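Local coordinates for protein (endonuclease) (Salmonella typhimurium, PDB 1BYR) that is an endonuclease with a PLD-like domain, a mixed beta-sheet flanked by helices, paired with a second copy of itself, at residues A[14-17]-A[18-22]; A[58-62]-A[63-67]; A[69-72]-A[73-77]; A[131-134]-A[135-139]; A[140-143]-A[144-147]. All coordinates share one frame; numbering follows the deposited sequence.

Overall arrangement
All five contacts are local, within a turn of helix or at the end of a strand, and lie around one mixed beta-sheet. Contacts 2 and 3 are neighbours, centres about 10 Å apart, and make strand 55-61 and helix 68-79 one packed unit. Contacts 4 and 5 follow each other on helix 131-146, centres about 13 Å apart, and both touch the second subunit. Contact 5 also meets contact 2, where W141 and W145 pack on V59 of the strand. Contact 1, on helix 14-25, stands apart: its centre is 20 to 24 Å from the others, and it lies across the chain's centre from contacts 2 and 5.

Contact 1: A[14-17]-A[18-22]; sequences SARV and LVLSA
The flat groups that touch across this turn of helix 14-25 are peptide units, joined through their carbonyl oxygens and N-H groups: A15 O receives V19 N at 2.9 Å and R16 O receives L20 N at 3.0 Å, and the same spacing of four residues links L18 N to S14 O and S21 N to V17 O. The guanidinium of R16 is directed to E117, with which NH2 makes a salt bridge. Its stem does the local touching. With CG anti to the backbone N (chi1 169°), it runs alongside L20, both chains pointing the same way and R16 CG 4.0 Å from L20 CD1. L20 CG rests 3.3 Å from R16 O. V19 CG2 closes on A15 O at 3.2 Å. A15 and V19 both pack on A124 of strand 122-128 and on F110, while L20 leans on A45 of helix 40-51. The chemistry is that of an amphipathic helix: four backbone bonds join the two segments, one side is apolar against the sheet, and R16 adds an alkyl stem to L20 while its charge is answered by E117.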
loop_
_atom_site.group_PDB
_atom_site.type_symbol
_atom_site.label_atom_id
_atom_site.label_comp_id
_atom_site.label_asym_id
_atom_site.label_seq_id
_atom_site.Cartn_x
_atom_site.Cartn_y
_atom_site.Cartn_z
ATOM N N SER A 14 0.944 -11.925 10.050
ATOM C CA SER A 14 2.296 -11.384 10.017
ATOM C C SER A 14 2.387 -9.884 9.707
ATOM O O SER A 14 3.326 -9.215 10.143
ATOM C CB SER A 14 3.149 -12.174 9.025
ATOM O OG SER A 14 2.518 -12.220 7.764
ATOM N N ALA A 15 1.423 -9.352 8.963
ATOM C CA ALA A 15 1.440 -7.923 8.639
ATOM C C ALA A 15 1.236 -7.095 9.912
ATOM O O ALA A 15 1.993 -6.168 10.210
ATOM C CB ALA A 15 0.350 -7.592 7.643
ATOM N N ARG A 16 0.200 -7.435 10.663
ATOM C CA ARG A 16 -0.103 -6.725 11.888
ATOM C C ARG A 16 1.118 -6.717 12.820
ATOM O O ARG A 16 1.535 -5.664 13.304
ATOM C CB ARG A 16 -1.312 -7.383 12.563
ATOM C CG ARG A 16 -1.598 -6.923 13.977
ATOM C CD ARG A 16 -2.288 -8.033 14.758
ATOM N NE ARG A 16 -3.548 -7.567 15.316
ATOM C CZ ARG A 16 -4.680 -8.260 15.322
ATOM N NH1 ARG A 16 -4.730 -9.461 14.775
ATOM N NH2 ARG A 16 -5.770 -7.736 15.864
ATOM N N VAL A 17 1.695 -7.889 13.063
ATOM C CA VAL A 17 2.852 -7.988 13.945
ATOM C C VAL A 17 4.024 -7.148 13.449
ATOM O O VAL A 17 4.699 -6.496 14.245
ATOM C CB VAL A 17 3.289 -9.472 14.130
ATOM C CG1 VAL A 17 4.561 -9.552 14.941
ATOM C CG2 VAL A 17 2.190 -10.238 14.855
ATOM N N LEU A 18 4.262 -7.146 12.138
ATOM C CA LEU A 18 5.351 -6.371 11.542
ATOM C C LEU A 18 5.138 -4.872 11.722
ATOM O O LEU A 18 6.070 -4.129 12.047
ATOM C CB LEU A 18 5.479 -6.701 10.040
ATOM C CG LEU A 18 6.561 -5.933 9.285
ATOM C CD1 LEU A 18 7.881 -6.040 10.037
ATOM C CD2 LEU A 18 6.706 -6.487 7.867
ATOM N N VAL A 19 3.907 -4.421 11.501
ATOM C CA VAL A 19 3.587 -3.011 11.669
ATOM C C VAL A 19 3.824 -2.632 13.141
ATOM O O VAL A 19 4.413 -1.587 13.427
ATOM C CB VAL A 19 2.112 -2.737 11.258
ATOM C CG1 VAL A 19 1.712 -1.310 11.627
ATOM C CG2 VAL A 19 1.948 -2.964 9.751
ATOM N N LEU A 20 3.386 -3.486 14.065
ATOM C CA LEU A 20 3.603 -3.235 15.499
ATOM C C LEU A 20 5.104 -3.200 15.803
ATOM O O LEU A 20 5.563 -2.378 16.597
ATOM C CB LEU A 20 2.915 -4.310 16.350
ATOM C CG LEU A 20 1.390 -4.178 16.299
ATOM C CD1 LEU A 20 0.726 -5.413 16.892
ATOM C CD2 LEU A 20 0.968 -2.919 17.049
ATOM N N SER A 21 5.871 -4.067 15.142
ATOM C CA SER A 21 7.324 -4.128 15.317
ATOM C C SER A 21 7.984 -2.819 14.905
ATOM O O SER A 21 8.938 -2.357 15.537
ATOM C CB SER A 21 7.919 -5.272 14.488
ATOM O OG SER A 21 9.335 -5.269 14.521
ATOM N N ALA A 22 7.484 -2.209 13.842
ATOM C CA ALA A 22 8.052 -0.951 13.387
ATOM C C ALA A 22 7.785 0.162 14.405
ATOM O O ALA A 22 8.673 0.948 14.720
ATOM C CB ALA A 22 7.471 -0.570 12.012
#

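Contact 2: A[58-62]-A[63-67]; sequences IVIDE and RGNTG
N65 folds back over D61 at the end of strand 55-61, where residues 62 to 65 form a type I beta turn. The tight part is the side-chain amide of N65. Its ND2 gives a bond to D61 O, 2.7 Å long and in the plane of both the carbonyl and the amide; a second bond from ND2 goes to Y35 O, while OD1 is held by F37 N and S70 OG. I60 lies obliquely across this amide, CD1 3.5 Å from N65 ND2, and also packs on M74 of helix 68-79. D61 also secures the turn: with CG anti to the backbone N (chi1 -180°), the carboxylate reaches forward and OD2 takes G64 N at 2.8 Å, the donor lying nearly along the C-O axis of OD2. The turn bond itself, N65 N to E62 O at 3.1 Å, is less direct, its donor standing 57° out of the carbonyl plane.

The other side is looser and watery. One water joins D61 OD1 to R63 N, and another gives bonds to E62 O and N65 O. T66 CG2 merely brushes E62 O at 3.7 Å. The exposed R63 keeps its NH1 5.9 Å from D61 OD2, too far for a salt bridge, and E62 extends away to T86. Together the bonds fix the rotation of the N65 amide. D61, gripped by G64 N, Q93 N and a water, accepts donors at both oxygens, an environment that would probably stabilise its negative charge.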
loop_
_atom_site.group_PDB
_atom_site.type_symbol
_atom_site.label_atom_id
_atom_site.label_comp_id
_atom_site.label_asym_id
_atom_site.label_seq_id
_atom_site.Cartn_x
_atom_site.Cartn_y
_atom_site.Cartn_z
ATOM N N ILE A 58 1.010 12.616 13.572
ATOM C CA ILE A 58 0.155 11.899 12.636
ATOM C C ILE A 58 -0.812 12.754 11.812
ATOM O O ILE A 58 -1.436 13.676 12.331
ATOM C CB ILE A 58 -0.677 10.859 13.429
ATOM C CG1 ILE A 58 0.240 10.110 14.390
ATOM C CG2 ILE A 58 -1.403 9.901 12.487
ATOM C CD1 ILE A 58 -0.487 9.181 15.343
ATOM N N VAL A 59 -0.916 12.463 10.514
ATOM C CA VAL A 59 -1.863 13.168 9.646
ATOM C C VAL A 59 -2.714 12.106 8.988
ATOM O O VAL A 59 -2.188 11.182 8.361
ATOM C CB VAL A 59 -1.175 13.992 8.535
ATOM C CG1 VAL A 59 -0.644 15.269 9.121
ATOM C CG2 VAL A 59 -0.076 13.185 7.880
ATOM N N ILE A 60 -4.028 12.216 9.153
ATOM C CA ILE A 60 -4.936 11.235 8.581
ATOM C C ILE A 60 -5.980 11.856 7.667
ATOM O O ILE A 60 -6.212 13.063 7.699
ATOM C CB ILE A 60 -5.661 10.465 9.701
ATOM C CG1 ILE A 60 -6.693 11.371 10.382
ATOM C CG2 ILE A 60 -4.643 9.991 10.725
ATOM C CD1 ILE A 60 -7.389 10.729 11.602
ATOM N N ASP A 61 -6.593 11.022 6.834
ATOM C CA ASP A 61 -7.637 11.464 5.929
ATOM C C ASP A 61 -8.831 11.932 6.751
ATOM O O ASP A 61 -9.234 11.256 7.706
ATOM C CB ASP A 61 -8.079 10.309 5.023
ATOM C CG ASP A 61 -9.159 10.728 4.071
ATOM O OD1 ASP A 61 -8.850 11.501 3.148
ATOM O OD2 ASP A 61 -10.308 10.287 4.252
ATOM N N GLU A 62 -9.408 13.066 6.369
ATOM C CA GLU A 62 -10.545 13.620 7.099
ATOM C C GLU A 62 -11.895 12.972 6.830
ATOM O O GLU A 62 -12.556 12.497 7.759
ATOM C CB GLU A 62 -10.654 15.120 6.832
ATOM C CG GLU A 62 -11.605 15.840 7.762
ATOM C CD GLU A 62 -11.553 17.343 7.589
ATOM O OE1 GLU A 62 -10.435 17.916 7.614
ATOM O OE2 GLU A 62 -12.633 17.948 7.420
ATOM N N ARG A 63 -12.315 12.937 5.567
ATOM C CA ARG A 63 -13.620 12.361 5.223
ATOM C C ARG A 63 -13.841 10.913 5.609
ATOM O O ARG A 63 -14.965 10.524 5.926
ATOM C CB ARG A 63 -13.886 12.510 3.728
ATOM C CG ARG A 63 -13.848 13.930 3.215
ATOM C CD ARG A 63 -14.279 13.928 1.754
ATOM N NE ARG A 63 -15.121 12.769 1.469
ATOM C CZ ARG A 63 -14.857 11.851 0.547
ATOM N NH1 ARG A 63 -13.771 11.949 -0.196
ATOM N NH2 ARG A 63 -15.689 10.833 0.369
ATOM N N GLY A 64 -12.778 10.118 5.563
ATOM C CA GLY A 64 -12.892 8.715 5.900
ATOM C C GLY A 64 -12.697 8.397 7.372
ATOM O O GLY A 64 -12.582 7.236 7.745
ATOM N N ASN A 65 -12.644 9.424 8.212
ATOM C CA ASN A 65 -12.459 9.218 9.649
ATOM C C ASN A 65 -13.508 9.926 10.529
ATOM O O ASN A 65 -13.176 10.634 11.494
ATOM C CB ASN A 65 -11.046 9.643 10.051
ATOM C CG ASN A 65 -10.024 8.567 9.769
ATOM O OD1 ASN A 65 -10.165 7.431 10.216
ATOM N ND2 ASN A 65 -8.989 8.906 9.014
ATOM N N THR A 66 -14.777 9.722 10.191
ATOM C CA THR A 66 -15.857 10.304 10.977
ATOM C C THR A 66 -16.699 9.218 11.656
ATOM O O THR A 66 -17.689 9.508 12.313
ATOM C CB THR A 66 -16.756 11.191 10.117
ATOM O OG1 THR A 66 -17.468 10.381 9.169
ATOM C CG2 THR A 66 -15.917 12.217 9.393
ATOM N N GLY A 67 -16.307 7.963 11.482
ATOM C CA GLY A 67 -17.033 6.877 12.117
ATOM C C GLY A 67 -16.705 6.799 13.608
ATOM O O GLY A 67 -15.688 7.343 14.061
HETATM O O HOH W 1 -10.687 13.668 3.321
HETATM O O HOH W 2 -12.231 13.350 10.382
#

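Contact 3: A[69-72]-A[73-77]; sequences ASIA and AMNYI
I71 and N75 run side by side along helix 68-79, the helix of the beta-alpha-beta crossover that links strand 55-61 to strand 84-87. Both chains point the same way, and the amide oxygen of N75 touches the methyl branch, OD1 to I71 CG2 3.5 Å. The first torsion of N75 (chi1 -79°) sets CG beside its own backbone N and so brings it within 3.3 Å of I71 O, the oxygen that accepts N75 N at 2.8 Å. N75 ND2 continues to a weak hydrogen bond with Y151 OH.

M74 takes a different course. Its first two torsions (chi1 -66°, chi2 156°) carry the chain back along the preceding turn and lay it against the S70 carbonyl, CG 3.1 Å and SD 3.3 Å from S70 O, with the sulfur also near S70 CB; the chain bends only afterwards, at CE. The same oxygen accepts M74 N at 2.9 Å, so methionine backbone and side chain both meet it. Beyond the helix, M74 packs on L84 and T86 of strand 84-87, whereas A73 and Y76 turn to helix 40-51, both meeting M43. The helix thus packs on the sheet through M74 and on helix 40-51 through A73 and Y76. At the root of the tyrosine side chain, Y76 CB lies 3.2 Å from A72 O, which also accepts Y76 N at 2.9 Å.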
loop_
_atom_site.group_PDB
_atom_site.type_symbol
_atom_site.label_atom_id
_atom_site.label_comp_id
_atom_site.label_asym_id
_atom_site.label_seq_id
_atom_site.Cartn_x
_atom_site.Cartn_y
_atom_site.Cartn_z
ATOM N N ALA A 69 -15.493 4.420 15.596
ATOM C CA ALA A 69 -14.189 3.862 15.916
ATOM C C ALA A 69 -13.081 4.875 15.597
ATOM O O ALA A 69 -12.097 5.001 16.347
ATOM C CB ALA A 69 -13.977 2.571 15.146
ATOM N N SER A 70 -13.247 5.614 14.498
ATOM C CA SER A 70 -12.262 6.619 14.117
ATOM C C SER A 70 -12.169 7.674 15.219
ATOM O O SER A 70 -11.073 8.029 15.661
ATOM C CB SER A 70 -12.640 7.292 12.791
ATOM O OG SER A 70 -12.431 6.405 11.711
ATOM N N ILE A 71 -13.317 8.165 15.669
ATOM C CA ILE A 71 -13.339 9.178 16.723
ATOM C C ILE A 71 -12.698 8.689 18.036
ATOM O O ILE A 71 -11.931 9.414 18.677
ATOM C CB ILE A 71 -14.784 9.668 16.957
ATOM C CG1 ILE A 71 -15.199 10.532 15.756
ATOM C CG2 ILE A 71 -14.873 10.450 18.260
ATOM C CD1 ILE A 71 -16.690 10.760 15.651
ATOM N N ALA A 72 -12.992 7.450 18.422
ATOM C CA ALA A 72 -12.414 6.863 19.627
ATOM C C ALA A 72 -10.879 6.858 19.537
ATOM O O ALA A 72 -10.199 7.231 20.488
ATOM C CB ALA A 72 -12.933 5.434 19.811
ATOM N N ALA A 73 -10.330 6.465 18.393
ATOM C CA ALA A 73 -8.876 6.435 18.232
ATOM C C ALA A 73 -8.275 7.830 18.210
ATOM O O ALA A 73 -7.241 8.087 18.827
ATOM C CB ALA A 73 -8.501 5.685 16.943
ATOM N N MET A 74 -8.916 8.733 17.478
ATOM C CA MET A 74 -8.449 10.109 17.390
ATOM C C MET A 74 -8.459 10.742 18.776
ATOM O O MET A 74 -7.505 11.426 19.143
ATOM C CB MET A 74 -9.329 10.918 16.418
ATOM C CG MET A 74 -9.238 10.447 14.934
ATOM S SD MET A 74 -10.695 10.854 13.908
ATOM C CE MET A 74 -10.427 12.582 13.592
ATOM N N ASN A 75 -9.514 10.499 19.559
ATOM C CA ASN A 75 -9.602 11.057 20.916
ATOM C C ASN A 75 -8.518 10.435 21.803
ATOM O O ASN A 75 -7.816 11.128 22.546
ATOM C CB ASN A 75 -10.984 10.794 21.539
ATOM C CG ASN A 75 -12.050 11.757 21.040
ATOM O OD1 ASN A 75 -13.251 11.524 21.216
ATOM N ND2 ASN A 75 -11.622 12.837 20.422
ATOM N N TYR A 76 -8.387 9.117 21.721
ATOM C CA TYR A 76 -7.371 8.403 22.482
ATOM C C TYR A 76 -5.979 8.967 22.166
ATOM O O TYR A 76 -5.191 9.246 23.065
ATOM C CB TYR A 76 -7.429 6.915 22.131
ATOM C CG TYR A 76 -6.400 6.080 22.836
ATOM C CD1 TYR A 76 -6.395 5.970 24.220
ATOM C CD2 TYR A 76 -5.427 5.401 22.121
ATOM C CE1 TYR A 76 -5.442 5.204 24.870
ATOM C CE2 TYR A 76 -4.481 4.640 22.757
ATOM C CZ TYR A 76 -4.487 4.542 24.129
ATOM O OH TYR A 76 -3.529 3.784 24.759
ATOM N N ILE A 77 -5.691 9.161 20.884
ATOM C CA ILE A 77 -4.401 9.684 20.457
ATOM C C ILE A 77 -4.143 11.133 20.914
ATOM O O ILE A 77 -3.067 11.435 21.454
ATOM C CB ILE A 77 -4.254 9.578 18.909
ATOM C CG1 ILE A 77 -4.241 8.110 18.498
ATOM C CG2 ILE A 77 -2.996 10.273 18.437
ATOM C CD1 ILE A 77 -3.003 7.355 18.925
#

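Contact 4: A[131-134]-A[135-139]; sequences PKLA and ESFLE
L133 and F137, one helical turn apart near the start of helix 131-146, supply the apolar part of this contact, with L133 CG 4.2 Å from F137 CD2. The phenyl ring is met at its edge and in its plane by L133 O, 3.6 Å from CD2; its first torsion (chi1 -104°) departs from the usual staggered values, which places that edge beside the carbonyl. A134 adds a small apolar surface, resting like F137 on V105 of strand 104-108, while F137 also reaches V97 and I99.

The hydrogen bonds are the main-chain ones of an alpha-helix. E135 N meets P131 O at 2.9 Å. F137 N reaches L133 O at 3.0 Å, and L138 N reaches A134 O at 2.8 Å. The longest of the set is S136 N to K132 O at 3.2 Å. P131 sits in the first turn, where its lack of an N-H costs the helix no bond.

Among polar side chains, S136 carries a bond across the subunit interface: chi1 161° swings the hydroxyl opposite the backbone N, and OG is hydrogen-bonded to Y9 OH of the second subunit. E135 packs on N102.

Y9 of the second subunit also sets its ring edge-to-face with F137, and V7 of that subunit packs on L133. The contact therefore presents a mixed surface at the dimer interface, apolar at L133 and F137 and hydrogen-bonding at S136.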
loop_
_atom_site.group_PDB
_atom_site.type_symbol
_atom_site.label_atom_id
_atom_site.label_comp_id
_atom_site.label_asym_id
_atom_site.label_seq_id
_atom_site.Cartn_x
_atom_site.Cartn_y
_atom_site.Cartn_z
ATOM N N PRO A 131 18.009 5.900 4.714
ATOM C CA PRO A 131 17.806 7.328 4.959
ATOM C C PRO A 131 17.246 8.139 3.797
ATOM O O PRO A 131 16.352 8.947 3.988
ATOM C CB PRO A 131 19.179 7.820 5.400
ATOM C CG PRO A 131 19.871 6.603 5.909
ATOM C CD PRO A 131 19.355 5.451 5.104
ATOM N N LYS A 132 17.766 7.936 2.595
ATOM C CA LYS A 132 17.286 8.698 1.440
ATOM C C LYS A 132 15.834 8.420 1.123
ATOM O O LYS A 132 15.090 9.322 0.735
ATOM C CB LYS A 132 18.125 8.415 0.194
ATOM C CG LYS A 132 19.608 8.337 0.458
ATOM C CD LYS A 132 20.113 6.907 0.237
ATOM C CE LYS A 132 19.765 6.002 1.412
ATOM N NZ LYS A 132 19.022 4.825 0.938
ATOM N N LEU A 133 15.430 7.169 1.269
ATOM C CA LEU A 133 14.050 6.811 0.994
ATOM C C LEU A 133 13.141 7.456 2.033
ATOM O O LEU A 133 12.080 7.990 1.707
ATOM C CB LEU A 133 13.875 5.293 1.034
ATOM C CG LEU A 133 12.461 4.839 0.653
ATOM C CD1 LEU A 133 12.232 5.088 -0.843
ATOM C CD2 LEU A 133 12.272 3.358 1.000
ATOM N N ALA A 134 13.572 7.426 3.288
ATOM C CA ALA A 134 12.776 7.989 4.371
ATOM C C ALA A 134 12.652 9.515 4.305
ATOM O O ALA A 134 11.575 10.057 4.570
ATOM C CB ALA A 134 13.352 7.546 5.728
ATOM N N GLU A 135 13.726 10.225 3.952
ATOM C CA GLU A 135 13.634 11.683 3.860
ATOM C C GLU A 135 12.711 12.073 2.716
ATOM O O GLU A 135 12.020 13.094 2.774
ATOM C CB GLU A 135 15.009 12.332 3.677
ATOM C CG GLU A 135 14.967 13.878 3.485
ATOM C CD GLU A 135 14.139 14.648 4.545
ATOM O OE1 GLU A 135 14.617 14.777 5.706
ATOM O OE2 GLU A 135 13.021 15.141 4.210
ATOM N N SER A 136 12.685 11.264 1.664
ATOM C CA SER A 136 11.773 11.539 0.562
ATOM C C SER A 136 10.329 11.350 1.063
ATOM O O SER A 136 9.438 12.182 0.807
ATOM C CB SER A 136 12.021 10.589 -0.611
ATOM O OG SER A 136 10.884 10.569 -1.452
ATOM N N PHE A 137 10.097 10.263 1.790
ATOM C CA PHE A 137 8.771 9.996 2.319
ATOM C C PHE A 137 8.379 11.087 3.299
ATOM O O PHE A 137 7.202 11.456 3.394
ATOM C CB PHE A 137 8.726 8.636 3.007
ATOM C CG PHE A 137 8.035 7.577 2.193
ATOM C CD1 PHE A 137 6.658 7.454 2.220
ATOM C CD2 PHE A 137 8.766 6.701 1.406
ATOM C CE1 PHE A 137 6.015 6.477 1.484
ATOM C CE2 PHE A 137 8.129 5.718 0.661
ATOM C CZ PHE A 137 6.752 5.609 0.703
ATOM N N LEU A 138 9.364 11.605 4.030
ATOM C CA LEU A 138 9.134 12.683 4.999
ATOM C C LEU A 138 8.600 13.946 4.319
ATOM O O LEU A 138 7.709 14.617 4.838
ATOM C CB LEU A 138 10.436 13.004 5.749
ATOM C CG LEU A 138 10.247 13.659 7.123
ATOM C CD1 LEU A 138 9.656 12.639 8.105
ATOM C CD2 LEU A 138 11.585 14.190 7.627
ATOM N N GLU A 139 9.148 14.273 3.153
ATOM C CA GLU A 139 8.682 15.430 2.407
ATOM C C GLU A 139 7.213 15.225 2.030
ATOM O O GLU A 139 6.416 16.156 2.031
ATOM C CB GLU A 139 9.520 15.622 1.143
ATOM C CG GLU A 139 10.929 16.120 1.399
ATOM C CD GLU A 139 11.737 16.196 0.119
ATOM O OE1 GLU A 139 11.321 15.558 -0.870
ATOM O OE2 GLU A 139 12.780 16.884 0.090
#

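Contact 5: A[140-143]-A[144-147]; sequences HWQD and RWNQ
R144 lies along the preceding turn of helix 131-146, crossing H140 and ending against D143. From its root, CB is 3.7 Å from W141 O; the chain then bends (chi2 40°), CG passing H140 O and CD closing on it at 3.4 Å. NE skirts the imidazole and bonds to S121 OG of the second subunit. CZ brings the guanidinium face under H140, ND1 lying over its centre, though the two planes are 54° apart and the groups do not stack. NH2 touches H140 CE1 at 3.4 Å, on an imidazole held by a hydrogen bond from NE2 to D95 OD2. NH1 meets D143 OD2 at 2.8 Å in a salt bridge entering from above the carboxylate plane, and shares a second one with E12 of the second subunit, so two acids answer this charge.

W141 and W145 run the same way, the W141 six-membered and W145 five-membered rings near parallel (16°) but slid apart, centroids 4.6 Å from each other. W145 CB also makes a CH-pi contact over the W141 six-ring, 3.7 Å from its centroid. At the helix end, Q147 NE2 bonds to D143 O at 2.8 Å, a side chain supplying the donor.

The tryptophans face the sheet, W141 NE1 bonded to M32 O of strand 29-34 and W145 in a cation-pi pair with R85 of strand 84-87. H140 and R144 pack on M33 of strand 29-34 and also meet the second subunit, where Y9 stacks on H140.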
loop_
_atom_site.group_PDB
_atom_site.type_symbol
_atom_site.label_atom_id
_atom_site.label_comp_id
_atom_site.label_asym_id
_atom_site.label_seq_id
_atom_site.Cartn_x
_atom_site.Cartn_y
_atom_site.Cartn_z
ATOM N N HIS A 140 6.869 13.982 1.720
ATOM C CA HIS A 140 5.500 13.590 1.353
ATOM C C HIS A 140 4.612 13.755 2.586
ATOM O O HIS A 140 3.495 14.260 2.500
ATOM C CB HIS A 140 5.519 12.120 0.904
ATOM C CG HIS A 140 4.189 11.575 0.485
ATOM N ND1 HIS A 140 3.485 12.062 -0.603
ATOM C CD2 HIS A 140 3.499 10.493 0.916
ATOM C CE1 HIS A 140 2.412 11.315 -0.803
ATOM N NE2 HIS A 140 2.408 10.354 0.101
ATOM N N TRP A 141 5.118 13.323 3.735
ATOM C CA TRP A 141 4.378 13.432 4.993
ATOM C C TRP A 141 4.191 14.904 5.396
ATOM O O TRP A 141 3.093 15.332 5.783
ATOM C CB TRP A 141 5.136 12.695 6.109
ATOM C CG TRP A 141 4.463 12.789 7.436
ATOM C CD1 TRP A 141 3.579 11.908 7.966
ATOM C CD2 TRP A 141 4.555 13.879 8.368
ATOM N NE1 TRP A 141 3.105 12.380 9.171
ATOM C CE2 TRP A 141 3.690 13.590 9.440
ATOM C CE3 TRP A 141 5.287 15.077 8.391
ATOM C CZ2 TRP A 141 3.530 14.449 10.535
ATOM C CZ3 TRP A 141 5.128 15.938 9.479
ATOM C CH2 TRP A 141 4.246 15.617 10.536
ATOM N N GLN A 142 5.276 15.671 5.297
ATOM C CA GLN A 142 5.291 17.084 5.658
ATOM C C GLN A 142 4.319 17.929 4.846
ATOM O O GLN A 142 3.647 18.821 5.381
ATOM C CB GLN A 142 6.702 17.627 5.493
ATOM C CG GLN A 142 6.892 18.986 6.100
ATOM C CD GLN A 142 6.794 18.950 7.596
ATOM O OE1 GLN A 142 5.978 19.639 8.204
ATOM N NE2 GLN A 142 7.619 18.129 8.220
ATOM N N ASP A 143 4.251 17.652 3.547
ATOM C CA ASP A 143 3.349 18.380 2.666
ATOM C C ASP A 143 1.887 18.151 3.045
ATOM O O ASP A 143 1.080 19.073 3.024
ATOM C CB ASP A 143 3.575 17.954 1.213
ATOM C CG ASP A 143 2.689 18.704 0.264
ATOM O OD1 ASP A 143 3.047 19.847 -0.076
ATOM O OD2 ASP A 143 1.633 18.161 -0.124
ATOM N N ARG A 144 1.542 16.914 3.385
ATOM C CA ARG A 144 0.174 16.580 3.773
ATOM C C ARG A 144 -0.140 17.132 5.158
ATOM O O ARG A 144 -1.226 17.636 5.392
ATOM C CB ARG A 144 -0.013 15.062 3.764
ATOM C CG ARG A 144 -0.363 14.449 2.376
ATOM C CD ARG A 144 0.416 15.073 1.210
ATOM N NE ARG A 144 0.235 14.309 -0.032
ATOM C CZ ARG A 144 0.797 14.612 -1.202
ATOM N NH1 ARG A 144 1.581 15.676 -1.314
ATOM N NH2 ARG A 144 0.605 13.823 -2.256
ATOM N N TRP A 145 0.817 17.036 6.076
ATOM C CA TRP A 145 0.643 17.561 7.435
ATOM C C TRP A 145 0.405 19.078 7.412
ATOM O O TRP A 145 -0.522 19.592 8.046
ATOM C CB TRP A 145 1.888 17.240 8.273
ATOM C CG TRP A 145 1.990 17.994 9.571
ATOM C CD1 TRP A 145 2.664 19.169 9.786
ATOM C CD2 TRP A 145 1.434 17.620 10.838
ATOM N NE1 TRP A 145 2.559 19.541 11.099
ATOM C CE2 TRP A 145 1.807 18.610 11.766
ATOM C CE3 TRP A 145 0.657 16.543 11.271
ATOM C CZ2 TRP A 145 1.429 18.554 13.115
ATOM C CZ3 TRP A 145 0.281 16.491 12.614
ATOM C CH2 TRP A 145 0.668 17.487 13.516
ATOM N N ASN A 146 1.235 19.784 6.655
ATOM C CA ASN A 146 1.140 21.235 6.549
ATOM C C ASN A 146 -0.216 21.780 6.124
ATOM O O ASN A 146 -0.523 22.936 6.397
ATOM C CB ASN A 146 2.234 21.761 5.614
ATOM C CG ASN A 146 3.623 21.632 6.232
ATOM O OD1 ASN A 146 3.754 21.351 7.417
ATOM N ND2 ASN A 146 4.650 21.838 5.424
ATOM N N GLN A 147 -1.036 20.971 5.463
ATOM C CA GLN A 147 -2.348 21.461 5.067
ATOM C C GLN A 147 -3.454 20.747 5.828
ATOM O O GLN A 147 -4.604 20.672 5.369
ATOM C CB GLN A 147 -2.561 21.293 3.562
ATOM C CG GLN A 147 -2.360 19.906 3.051
ATOM C CD GLN A 147 -2.123 19.904 1.571
ATOM O OE1 GLN A 147 -2.913 20.448 0.795
ATOM N NE2 GLN A 147 -1.034 19.297 1.154
#